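Local coordinates for succinate dehydrogenase (Membrane anchor subunit) (Mycolicibacterium smegmatis, PDB 7D6V), which anchors succinate dehydrogenase in the membrane, where it holds a Rieske-type iron-sulfur cluster and binds ubiquinone, probably passing electrons from succinate to the quinone pool, at residues K140-G143 with E144-P148; Y116-K119 with A120-R123. All coordinates share one frame; numbering follows the deposited sequence.

Overall arrangement
Both contacts are local, and they lie in series along the chain: contact 2 is two successive turns of helix 115-124, and contact 1 is the later bend that leads into helix 147-150. Their centres are about 15 Å apart. Glu-144 of contact 1 joins them, its OE1 forming a salt bridge to Arg-118 NH2 at 3.2 Å and a probable hydrogen bond to Tyr-122 OH, also at 3.2 Å. One phospholipid spans the two, its phosphate on contact 1 and an acyl chain on contact 2. Contact 1 also reaches ubiquinone-1, whereas contact 2 lies nearer the iron-sulfur cluster, with the Tyr-116 side chain about 5 Å from it.

Contact 1 (K140-G143 with E144-P148); sequences KYTG and ETRFP. With PEV ((1S)-2-{[(2-aminoethoxy)(hydroxy)phosphoryl]oxy}-1-[(palmitoyloxy)methyl]ethyl stearate), chain I; UQ1 (ubiquinone-1), chain H.
Thr-142 and Arg-146 cross at about a right angle in the loop that bends into helix 147-150. The Arg-146 chain, bent at chi2, passes Thr-142 OG1 with its CG at 3.4 Å; beyond, the methyl CG2 of Thr-142 lies 3.8 Å above the plane of the Arg-146 guanidinium, towards its rim, a place for a small apolar branch. The hydroxyl branch sits between backbone N and carbonyl carbon (chi1 71°), which turns it to the lipid phosphate: Thr-142 OG1 donates to O4P of the phosphatidylethanolamine at 2.7 Å. Thr-142 N donates to the phosphate oxygen O2P at 3.1 Å, nearly straight at 168°, so a single residue grips the headgroup twice. Thr-145 OG1 points back at Thr-142 O across the turn, a hydrogen bond in the model but doubtfully short. Between them Gly-143 has a positive phi (77°), easy for a residue without a side chain, and its N stands 3.5 Å above the centre of the Tyr-141 ring. The hydroxyl of that tyrosine is hydrogen-bonded to the backbone Tyr-202 O and Asn-204 N of the iron-sulfur subunit. Farther along, Phe-147 meets ubiquinone-1 with its ring edge, CD1 lying 3.7 Å from the quinone methyl CM5.

Contact 2 (Y116-K119 with A120-R123); sequences YYRK and AYYR. With PEV ((1S)-2-{[(2-aminoethoxy)(hydroxy)phosphoryl]oxy}-1-[(palmitoyloxy)methyl]ethyl stearate), chain I.
Tyr-121 places CG between its backbone N and carbonyl carbon (chi1 60°), an uncommon choice for an aromatic residue in a helix, and this folds the ring back over the preceding turn beside Arg-118. One ring face receives Arg-118 CA, 3.9 Å from the centroid and 18° off the normal, a CH-pi contact. Over the opposite face runs the lipid acyl chain, with C38 3.8 Å above the plane. A flat, mostly apolar ring with a polar tip suits this place: its faces meet carbon, while Tyr-121 OH is hydrogen-bonded to Leu-112 O and Gln-152 NE2. Tyr-122 instead has CG anti to the carbonyl carbon (chi1 -74°), a setting common in helices, with CE2 3.8 Å from Arg-118 CB and its ring edge towards lipid C35. Arg-118 bends twice beyond CG and brings NH1 to Thr-113 O, while NH2 makes the salt bridge to Glu-144. Helical bonds such as Tyr-121 N to Tyr-117 O, at 2.9 Å, fix the spacing, and small Ala-120 fits its CB against the Tyr-116 ring. Away from the lipid, Lys-119 and Arg-123 run side by side, Lys-119 NZ lying 4.0 Å from Arg-123 NE over one guanidinium face. If both are charged they should repel somewhat, but Arg-123 NH2 is hydrogen-bonded to Thr-206 O and salt-bridged to Glu-211, both of the iron-sulfur subunit, which probably offsets the cost and ties this helix across the subunit interface.

Contact 1 (K140-G143 with E144-P148)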
ATOM      1  N   LYS C 140      14.667 -13.548  27.934  1.00 15.50           N
ATOM      2  CA  LYS C 140      14.507 -14.626  26.975  1.00 15.50           C
ATOM      3  C   LYS C 140      13.030 -14.816  26.658  1.00 15.50           C
ATOM      4  O   LYS C 140      12.158 -14.479  27.463  1.00 15.50           O
ATOM      5  CB  LYS C 140      15.101 -15.933  27.506  1.00 15.50           C
ATOM      6  CG  LYS C 140      16.592 -15.865  27.770  1.00 15.50           C
ATOM      7  CD  LYS C 140      17.359 -15.705  26.472  1.00 15.50           C
ATOM      8  CE  LYS C 140      18.857 -15.711  26.701  1.00 15.50           C
ATOM      9  NZ  LYS C 140      19.595 -15.510  25.425  1.00 15.50           N
ATOM     10  N   TYR C 141      12.755 -15.354  25.473  1.00 13.58           N
ATOM     11  CA  TYR C 141      11.379 -15.580  25.042  1.00 13.58           C
ATOM     12  C   TYR C 141      11.360 -16.706  24.025  1.00 13.58           C
ATOM     13  O   TYR C 141      12.026 -16.614  22.989  1.00 13.58           O
ATOM     14  CB  TYR C 141      10.782 -14.309  24.449  1.00 13.58           C
ATOM     15  CG  TYR C 141       9.447 -14.506  23.774  1.00 13.58           C
ATOM     16  CD1 TYR C 141       8.273 -14.546  24.510  1.00 13.58           C
ATOM     17  CD2 TYR C 141       9.362 -14.644  22.399  1.00 13.58           C
ATOM     18  CE1 TYR C 141       7.057 -14.724  23.894  1.00 13.58           C
ATOM     19  CE2 TYR C 141       8.154 -14.824  21.778  1.00 13.58           C
ATOM     20  CZ  TYR C 141       7.004 -14.861  22.527  1.00 13.58           C
ATOM     21  OH  TYR C 141       5.796 -15.040  21.900  1.00 13.58           O
ATOM     22  N   THR C 142      10.599 -17.760  24.311  1.00 14.67           N
ATOM     23  CA  THR C 142      10.419 -18.854  23.373  1.00 14.67           C
ATOM     24  C   THR C 142       9.019 -18.915  22.783  1.00 14.67           C
ATOM     25  O   THR C 142       8.820 -19.612  21.784  1.00 14.67           O
ATOM     26  CB  THR C 142      10.746 -20.196  24.044  1.00 14.67           C
ATOM     27  OG1 THR C 142       9.734 -20.518  25.004  1.00 14.67           O
ATOM     28  CG2 THR C 142      12.091 -20.127  24.732  1.00 14.67           C
ATOM     29  N   GLY C 143       8.058 -18.208  23.356  1.00 14.32           N
ATOM     30  CA  GLY C 143       6.711 -18.224  22.813  1.00 14.32           C
ATOM     31  C   GLY C 143       5.991 -19.493  23.188  1.00 14.32           C
ATOM     32  O   GLY C 143       5.968 -19.887  24.355  1.00 14.32           O
ATOM     33  N   GLU C 144       5.396 -20.143  22.195  1.00 14.42           N
ATOM     34  CA  GLU C 144       4.670 -21.393  22.381  1.00 14.42           C
ATOM     35  C   GLU C 144       5.418 -22.558  21.744  1.00 14.42           C
ATOM     36  O   GLU C 144       4.822 -23.443  21.132  1.00 14.42           O
ATOM     37  CB  GLU C 144       3.258 -21.281  21.817  1.00 14.42           C
ATOM     38  CG  GLU C 144       2.293 -20.557  22.735  1.00 14.42           C
ATOM     39  CD  GLU C 144       0.984 -20.227  22.056  1.00 14.42           C
ATOM     40  OE1 GLU C 144       0.095 -19.656  22.721  1.00 14.42           O
ATOM     41  OE2 GLU C 144       0.840 -20.538  20.858  1.00 14.42           O
ATOM     42  N   THR C 145       6.744 -22.557  21.877  1.00 14.55           N
ATOM     43  CA  THR C 145       7.592 -23.563  21.254  1.00 14.55           C
ATOM     44  C   THR C 145       8.038 -24.667  22.204  1.00 14.55           C
ATOM     45  O   THR C 145       8.378 -25.757  21.735  1.00 14.55           O
ATOM     46  CB  THR C 145       8.833 -22.899  20.645  1.00 14.55           C
ATOM     47  OG1 THR C 145       9.348 -21.921  21.555  1.00 14.55           O
ATOM     48  CG2 THR C 145       8.487 -22.216  19.339  1.00 14.55           C
ATOM     49  N   ARG C 146       8.042 -24.423  23.512  1.00 16.95           N
ATOM     50  CA  ARG C 146       8.589 -25.355  24.484  1.00 16.95           C
ATOM     51  C   ARG C 146       7.467 -26.120  25.182  1.00 16.95           C
ATOM     52  O   ARG C 146       6.283 -25.848  24.987  1.00 16.95           O
ATOM     53  CB  ARG C 146       9.464 -24.615  25.494  1.00 16.95           C
ATOM     54  CG  ARG C 146      10.567 -23.798  24.867  1.00 16.95           C
ATOM     55  CD  ARG C 146      11.863 -24.570  24.822  1.00 16.95           C
ATOM     56  NE  ARG C 146      12.885 -23.856  24.064  1.00 16.95           N
ATOM     57  CZ  ARG C 146      14.054 -23.473  24.566  1.00 16.95           C
ATOM     58  NH1 ARG C 146      14.925 -22.827  23.805  1.00 16.95           N
ATOM     59  NH2 ARG C 146      14.347 -23.731  25.831  1.00 16.95           N
ATOM     60  N   PHE C 147       7.858 -27.060  26.047  1.00 17.97           N
ATOM     61  CA  PHE C 147       6.940 -28.110  26.488  1.00 17.97           C
ATOM     62  C   PHE C 147       5.662 -27.597  27.138  1.00 17.97           C
ATOM     63  O   PHE C 147       4.579 -28.085  26.773  1.00 17.97           O
ATOM     64  CB  PHE C 147       7.655 -29.077  27.436  1.00 17.97           C
ATOM     65  CG  PHE C 147       6.737 -29.711  28.443  1.00 17.97           C
ATOM     66  CD1 PHE C 147       5.786 -30.641  28.050  1.00 17.97           C
ATOM     67  CD2 PHE C 147       6.807 -29.364  29.780  1.00 17.97           C
ATOM     68  CE1 PHE C 147       4.937 -31.213  28.969  1.00 17.97           C
ATOM     69  CE2 PHE C 147       5.959 -29.937  30.704  1.00 17.97           C
ATOM     70  CZ  PHE C 147       5.025 -30.862  30.297  1.00 17.97           C
ATOM     71  N   PRO C 148       5.691 -26.684  28.115  1.00 16.64           N
ATOM     72  CA  PRO C 148       4.409 -26.276  28.717  1.00 16.64           C
ATOM     73  C   PRO C 148       3.481 -25.596  27.724  1.00 16.64           C
ATOM     74  O   PRO C 148       2.337 -26.033  27.551  1.00 16.64           O
ATOM     75  CB  PRO C 148       4.838 -25.345  29.859  1.00 16.64           C
ATOM     76  CG  PRO C 148       6.194 -24.895  29.506  1.00 16.64           C
ATOM     77  CD  PRO C 148       6.834 -26.012  28.759  1.00 16.64           C
TER
HETATM   78  C48 PEV I 302     -12.698 -17.672  32.517  1.00 18.60           C
HETATM   79  C47 PEV I 302     -11.854 -18.654  33.321  1.00 18.60           C
HETATM   80  C46 PEV I 302     -10.464 -18.791  32.714  1.00 18.60           C
HETATM   81  C45 PEV I 302      -9.582 -17.620  33.125  1.00 18.60           C
HETATM   82  C44 PEV I 302      -8.124 -18.037  33.273  1.00 18.60           C
HETATM   83  C43 PEV I 302      -7.191 -16.834  33.279  1.00 18.60           C
HETATM   84  C42 PEV I 302      -6.052 -17.038  34.265  1.00 18.60           C
HETATM   85  C41 PEV I 302      -4.764 -17.402  33.544  1.00 18.60           C
HETATM   86  C40 PEV I 302      -3.541 -17.079  34.387  1.00 18.60           C
HETATM   87  C39 PEV I 302      -2.538 -18.217  34.337  1.00 18.60           C
HETATM   88  C38 PEV I 302      -1.750 -18.161  33.036  1.00 18.60           C
HETATM   89  C37 PEV I 302      -0.521 -17.275  33.180  1.00 18.60           C
HETATM   90  C36 PEV I 302       0.726 -17.983  32.684  1.00 18.60           C
HETATM   91  C35 PEV I 302       1.061 -17.566  31.259  1.00 18.60           C
HETATM   92  C34 PEV I 302       2.553 -17.696  31.002  1.00 18.60           C
HETATM   93  C33 PEV I 302       3.064 -19.059  31.441  1.00 18.60           C
HETATM   94  C32 PEV I 302       4.542 -18.989  31.790  1.00 18.60           C
HETATM   95  C31 PEV I 302       5.398 -19.360  30.592  1.00 18.60           C
HETATM   96  O31 PEV I 302       5.397 -18.672  29.630  1.00 18.60           O
HETATM   97  O2  PEV I 302       6.189 -20.506  30.634  1.00 18.60           O
HETATM   98  C2  PEV I 302       7.553 -20.219  30.647  1.00 18.60           C
HETATM   99  C1  PEV I 302       8.092 -20.386  29.233  1.00 18.60           C
HETATM  100  O3P PEV I 302       8.029 -19.145  28.592  1.00 18.60           O
HETATM  101  P   PEV I 302       9.431 -18.449  28.078  1.00 18.60           P
HETATM  102  O1P PEV I 302      10.112 -17.748  29.225  1.00 18.60           O
HETATM  103  O2P PEV I 302       9.122 -17.457  26.985  1.00 18.60           O
HETATM  104  O4P PEV I 302      10.427 -19.628  27.510  1.00 18.60           O
HETATM  105  C4  PEV I 302      11.462 -20.083  28.333  1.00 18.60           C
HETATM  106  C5  PEV I 302      11.615 -21.587  28.118  1.00 18.60           C
HETATM  107  N6  PEV I 302      12.273 -22.195  29.259  1.00 18.60           N
HETATM  108  C3  PEV I 302       8.256 -21.174  31.606  1.00 18.60           C
HETATM  109  O3  PEV I 302       7.525 -21.181  32.799  1.00 18.60           O
HETATM  110  C11 PEV I 302       6.856 -22.381  33.059  1.00 18.60           C
HETATM  111  O11 PEV I 302       7.467 -23.385  33.197  1.00 18.60           O
HETATM  112  C12 PEV I 302       5.334 -22.402  33.151  1.00 18.60           C
HETATM  113  C13 PEV I 302       4.844 -23.160  34.382  1.00 18.60           C
HETATM  114  C14 PEV I 302       3.419 -22.775  34.762  1.00 18.60           C
HETATM  115  C15 PEV I 302       2.471 -22.800  33.566  1.00 18.60           C
HETATM  116  C16 PEV I 302       1.317 -23.772  33.790  1.00 18.60           C
HETATM  117  C17 PEV I 302      -0.030 -23.262  33.278  1.00 18.60           C
HETATM  118  C18 PEV I 302       0.050 -21.904  32.583  1.00 18.60           C
HETATM  119  C19 PEV I 302      -0.520 -21.920  31.165  1.00 18.60           C
HETATM  120  C20 PEV I 302      -0.880 -23.321  30.673  1.00 18.60           C
HETATM  121  C21 PEV I 302      -1.874 -23.280  29.516  1.00 18.60           C
HETATM  122  C22 PEV I 302      -2.621 -24.600  29.347  1.00 18.60           C
HETATM  123  C23 PEV I 302      -1.981 -25.534  28.322  1.00 18.60           C
HETATM  124  C24 PEV I 302      -2.081 -26.985  28.776  1.00 18.60           C
HETATM  125  C25 PEV I 302      -3.451 -27.587  28.482  1.00 18.60           C
HETATM  126  C26 PEV I 302      -4.139 -28.082  29.750  1.00 18.60           C
HETATM  127  C1  UQ1 H 301       5.457 -31.961  20.860  1.00 18.81           C
HETATM  128  O1  UQ1 H 301       4.913 -32.213  19.842  1.00 18.81           O
HETATM  129  C2  UQ1 H 301       6.867 -31.379  20.855  1.00 18.81           C
HETATM  130  O2  UQ1 H 301       7.524 -31.142  19.643  1.00 18.81           O
HETATM  131  CM2 UQ1 H 301       8.557 -32.042  19.363  1.00 18.81           C
HETATM  132  C3  UQ1 H 301       7.560 -31.055  22.174  1.00 18.81           C
HETATM  133  O3  UQ1 H 301       8.854 -30.522  22.172  1.00 18.81           O
HETATM  134  CM3 UQ1 H 301       8.898 -29.128  22.068  1.00 18.81           C
HETATM  135  C4  UQ1 H 301       6.845 -31.315  23.494  1.00 18.81           C
HETATM  136  O4  UQ1 H 301       7.383 -31.064  24.517  1.00 18.81           O
HETATM  137  C5  UQ1 H 301       5.435 -31.895  23.499  1.00 18.81           C
HETATM  138  CM5 UQ1 H 301       4.716 -32.154  24.819  1.00 18.81           C
HETATM  139  C6  UQ1 H 301       4.743 -32.221  22.181  1.00 18.81           C
HETATM  140  C7  UQ1 H 301       3.331 -32.797  22.180  1.00 18.81           C
HETATM  141  C8  UQ1 H 301       2.350 -31.627  22.130  1.00 18.81           C
HETATM  142  C9  UQ1 H 301       1.226 -31.715  21.457  1.00 18.81           C
HETATM  143  C10 UQ1 H 301       0.878 -32.999  20.710  1.00 18.81           C
HETATM  144  C11 UQ1 H 301       0.271 -30.526  21.427  1.00 18.81           C

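Contact 2 (Y116-K119 with A120-R123)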
ATOM      1  N   TYR C 116      -8.425 -16.107  22.436  1.00 11.59           N
ATOM      2  CA  TYR C 116      -8.587 -14.780  23.021  1.00 11.59           C
ATOM      3  C   TYR C 116      -8.012 -14.719  24.431  1.00 11.59           C
ATOM      4  O   TYR C 116      -7.303 -13.771  24.783  1.00 11.59           O
ATOM      5  CB  TYR C 116     -10.052 -14.354  23.045  1.00 11.59           C
ATOM      6  CG  TYR C 116     -10.226 -13.162  23.953  1.00 11.59           C
ATOM      7  CD1 TYR C 116      -9.669 -11.935  23.623  1.00 11.59           C
ATOM      8  CD2 TYR C 116     -10.891 -13.275  25.163  1.00 11.59           C
ATOM      9  CE1 TYR C 116      -9.786 -10.854  24.460  1.00 11.59           C
ATOM     10  CE2 TYR C 116     -11.019 -12.194  26.005  1.00 11.59           C
ATOM     11  CZ  TYR C 116     -10.467 -10.985  25.645  1.00 11.59           C
ATOM     12  OH  TYR C 116     -10.592  -9.901  26.479  1.00 11.59           O
ATOM     13  N   TYR C 117      -8.324 -15.715  25.260  1.00 11.66           N
ATOM     14  CA  TYR C 117      -7.854 -15.687  26.639  1.00 11.66           C
ATOM     15  C   TYR C 117      -6.339 -15.763  26.711  1.00 11.66           C
ATOM     16  O   TYR C 117      -5.730 -15.158  27.599  1.00 11.66           O
ATOM     17  CB  TYR C 117      -8.487 -16.825  27.435  1.00 11.66           C
ATOM     18  CG  TYR C 117      -9.879 -16.519  27.924  1.00 11.66           C
ATOM     19  CD1 TYR C 117     -10.086 -15.714  29.030  1.00 11.66           C
ATOM     20  CD2 TYR C 117     -10.988 -17.034  27.277  1.00 11.66           C
ATOM     21  CE1 TYR C 117     -11.358 -15.431  29.476  1.00 11.66           C
ATOM     22  CE2 TYR C 117     -12.261 -16.758  27.713  1.00 11.66           C
ATOM     23  CZ  TYR C 117     -12.441 -15.958  28.813  1.00 11.66           C
ATOM     24  OH  TYR C 117     -13.714 -15.685  29.250  1.00 11.66           O
ATOM     25  N   ARG C 118      -5.715 -16.492  25.785  1.00 11.92           N
ATOM     26  CA  ARG C 118      -4.261 -16.529  25.742  1.00 11.92           C
ATOM     27  C   ARG C 118      -3.690 -15.141  25.512  1.00 11.92           C
ATOM     28  O   ARG C 118      -2.750 -14.734  26.197  1.00 11.92           O
ATOM     29  CB  ARG C 118      -3.785 -17.495  24.661  1.00 11.92           C
ATOM     30  CG  ARG C 118      -3.620 -18.915  25.149  1.00 11.92           C
ATOM     31  CD  ARG C 118      -4.094 -19.911  24.126  1.00 11.92           C
ATOM     32  NE  ARG C 118      -3.100 -20.112  23.080  1.00 11.92           N
ATOM     33  CZ  ARG C 118      -3.318 -20.800  21.969  1.00 11.92           C
ATOM     34  NH1 ARG C 118      -4.500 -21.358  21.758  1.00 11.92           N
ATOM     35  NH2 ARG C 118      -2.357 -20.932  21.071  1.00 11.92           N
ATOM     36  N   LYS C 119      -4.258 -14.392  24.566  1.00 11.91           N
ATOM     37  CA  LYS C 119      -3.871 -12.997  24.388  1.00 11.91           C
ATOM     38  C   LYS C 119      -4.014 -12.220  25.687  1.00 11.91           C
ATOM     39  O   LYS C 119      -3.082 -11.527  26.123  1.00 11.91           O
ATOM     40  CB  LYS C 119      -4.726 -12.354  23.299  1.00 11.91           C
ATOM     41  CG  LYS C 119      -4.409 -10.894  23.067  1.00 11.91           C
ATOM     42  CD  LYS C 119      -5.333 -10.265  22.051  1.00 11.91           C
ATOM     43  CE  LYS C 119      -6.438  -9.494  22.731  1.00 11.91           C
ATOM     44  NZ  LYS C 119      -5.924  -8.224  23.307  1.00 11.91           N
ATOM     45  N   ALA C 120      -5.177 -12.347  26.328  1.00 11.94           N
ATOM     46  CA  ALA C 120      -5.479 -11.561  27.516  1.00 11.94           C
ATOM     47  C   ALA C 120      -4.455 -11.803  28.615  1.00 11.94           C
ATOM     48  O   ALA C 120      -3.866 -10.855  29.144  1.00 11.94           O
ATOM     49  CB  ALA C 120      -6.889 -11.878  28.008  1.00 11.94           C
ATOM     50  N   TYR C 121      -4.198 -13.067  28.958  1.00 12.66           N
ATOM     51  CA  TYR C 121      -3.291 -13.266  30.079  1.00 12.66           C
ATOM     52  C   TYR C 121      -1.820 -13.231  29.682  1.00 12.66           C
ATOM     53  O   TYR C 121      -1.001 -12.883  30.528  1.00 12.66           O
ATOM     54  CB  TYR C 121      -3.606 -14.547  30.871  1.00 12.66           C
ATOM     55  CG  TYR C 121      -3.562 -15.879  30.161  1.00 12.66           C
ATOM     56  CD1 TYR C 121      -4.722 -16.610  29.959  1.00 12.66           C
ATOM     57  CD2 TYR C 121      -2.362 -16.427  29.734  1.00 12.66           C
ATOM     58  CE1 TYR C 121      -4.692 -17.834  29.334  1.00 12.66           C
ATOM     59  CE2 TYR C 121      -2.323 -17.648  29.103  1.00 12.66           C
ATOM     60  CZ  TYR C 121      -3.491 -18.347  28.906  1.00 12.66           C
ATOM     61  OH  TYR C 121      -3.459 -19.567  28.281  1.00 12.66           O
ATOM     62  N   TYR C 122      -1.460 -13.503  28.423  1.00 12.31           N
ATOM     63  CA  TYR C 122      -0.086 -13.254  28.000  1.00 12.31           C
ATOM     64  C   TYR C 122       0.249 -11.776  28.117  1.00 12.31           C
ATOM     65  O   TYR C 122       1.383 -11.414  28.443  1.00 12.31           O
ATOM     66  CB  TYR C 122       0.134 -13.727  26.561  1.00 12.31           C
ATOM     67  CG  TYR C 122       0.231 -15.221  26.383  1.00 12.31           C
ATOM     68  CD1 TYR C 122       0.681 -16.038  27.406  1.00 12.31           C
ATOM     69  CD2 TYR C 122      -0.117 -15.813  25.180  1.00 12.31           C
ATOM     70  CE1 TYR C 122       0.765 -17.400  27.239  1.00 12.31           C
ATOM     71  CE2 TYR C 122      -0.036 -17.170  25.005  1.00 12.31           C
ATOM     72  CZ  TYR C 122       0.406 -17.960  26.036  1.00 12.31           C
ATOM     73  OH  TYR C 122       0.489 -19.318  25.860  1.00 12.31           O
ATOM     74  N   ARG C 123      -0.723 -10.904  27.840  1.00 12.44           N
ATOM     75  CA  ARG C 123      -0.504  -9.479  28.062  1.00 12.44           C
ATOM     76  C   ARG C 123      -0.501  -9.138  29.548  1.00 12.44           C
ATOM     77  O   ARG C 123       0.387  -8.424  30.027  1.00 12.44           O
ATOM     78  CB  ARG C 123      -1.566  -8.665  27.329  1.00 12.44           C
ATOM     79  CG  ARG C 123      -1.366  -8.578  25.835  1.00 12.44           C
ATOM     80  CD  ARG C 123      -1.865  -7.252  25.316  1.00 12.44           C
ATOM     81  NE  ARG C 123      -2.058  -7.254  23.872  1.00 12.44           N
ATOM     82  CZ  ARG C 123      -2.347  -6.170  23.163  1.00 12.44           C
ATOM     83  NH1 ARG C 123      -2.469  -4.999  23.767  1.00 12.44           N
ATOM     84  NH2 ARG C 123      -2.508  -6.257  21.852  1.00 12.44           N
TER
HETATM   85  C48 PEV I 302     -12.698 -17.672  32.517  1.00 18.60           C
HETATM   86  C47 PEV I 302     -11.854 -18.654  33.321  1.00 18.60           C
HETATM   87  C46 PEV I 302     -10.464 -18.791  32.714  1.00 18.60           C
HETATM   88  C45 PEV I 302      -9.582 -17.620  33.125  1.00 18.60           C
HETATM   89  C44 PEV I 302      -8.124 -18.037  33.273  1.00 18.60           C
HETATM   90  C43 PEV I 302      -7.191 -16.834  33.279  1.00 18.60           C
HETATM   91  C42 PEV I 302      -6.052 -17.038  34.265  1.00 18.60           C
HETATM   92  C41 PEV I 302      -4.764 -17.402  33.544  1.00 18.60           C
HETATM   93  C40 PEV I 302      -3.541 -17.079  34.387  1.00 18.60           C
HETATM   94  C39 PEV I 302      -2.538 -18.217  34.337  1.00 18.60           C
HETATM   95  C38 PEV I 302      -1.750 -18.161  33.036  1.00 18.60           C
HETATM   96  C37 PEV I 302      -0.521 -17.275  33.180  1.00 18.60           C
HETATM   97  C36 PEV I 302       0.726 -17.983  32.684  1.00 18.60           C
HETATM   98  C35 PEV I 302       1.061 -17.566  31.259  1.00 18.60           C
HETATM   99  C34 PEV I 302       2.553 -17.696  31.002  1.00 18.60           C
HETATM  100  C33 PEV I 302       3.064 -19.059  31.441  1.00 18.60           C
HETATM  101  C32 PEV I 302       4.542 -18.989  31.790  1.00 18.60           C
HETATM  102  C31 PEV I 302       5.398 -19.360  30.592  1.00 18.60           C
HETATM  103  O31 PEV I 302       5.397 -18.672  29.630  1.00 18.60           O
HETATM  104  O2  PEV I 302       6.189 -20.506  30.634  1.00 18.60           O
HETATM  105  C2  PEV I 302       7.553 -20.219  30.647  1.00 18.60           C
HETATM  106  C1  PEV I 302       8.092 -20.386  29.233  1.00 18.60           C
HETATM  107  O3P PEV I 302       8.029 -19.145  28.592  1.00 18.60           O
HETATM  108  P   PEV I 302       9.431 -18.449  28.078  1.00 18.60           P
HETATM  109  O1P PEV I 302      10.112 -17.748  29.225  1.00 18.60           O
HETATM  110  O2P PEV I 302       9.122 -17.457  26.985  1.00 18.60           O
HETATM  111  O4P PEV I 302      10.427 -19.628  27.510  1.00 18.60           O
HETATM  112  C4  PEV I 302      11.462 -20.083  28.333  1.00 18.60           C
HETATM  113  C5  PEV I 302      11.615 -21.587  28.118  1.00 18.60           C
HETATM  114  N6  PEV I 302      12.273 -22.195  29.259  1.00 18.60           N
HETATM  115  C3  PEV I 302       8.256 -21.174  31.606  1.00 18.60           C
HETATM  116  O3  PEV I 302       7.525 -21.181  32.799  1.00 18.60           O
HETATM  117  C11 PEV I 302       6.856 -22.381  33.059  1.00 18.60           C
HETATM  118  O11 PEV I 302       7.467 -23.385  33.197  1.00 18.60           O
HETATM  119  C12 PEV I 302       5.334 -22.402  33.151  1.00 18.60           C
HETATM  120  C13 PEV I 302       4.844 -23.160  34.382  1.00 18.60           C
HETATM  121  C14 PEV I 302       3.419 -22.775  34.762  1.00 18.60           C
HETATM  122  C15 PEV I 302       2.471 -22.800  33.566  1.00 18.60           C
HETATM  123  C16 PEV I 302       1.317 -23.772  33.790  1.00 18.60           C
HETATM  124  C17 PEV I 302      -0.030 -23.262  33.278  1.00 18.60           C
HETATM  125  C18 PEV I 302       0.050 -21.904  32.583  1.00 18.60           C
HETATM  126  C19 PEV I 302      -0.520 -21.920  31.165  1.00 18.60           C
HETATM  127  C20 PEV I 302      -0.880 -23.321  30.673  1.00 18.60           C
HETATM  128  C21 PEV I 302      -1.874 -23.280  29.516  1.00 18.60           C
HETATM  129  C22 PEV I 302      -2.621 -24.600  29.347  1.00 18.60           C
HETATM  130  C23 PEV I 302      -1.981 -25.534  28.322  1.00 18.60           C
HETATM  131  C24 PEV I 302      -2.081 -26.985  28.776  1.00 18.60           C
HETATM  132  C25 PEV I 302      -3.451 -27.587  28.482  1.00 18.60           C
HETATM  133  C26 PEV I 302      -4.139 -28.082  29.750  1.00 18.60           C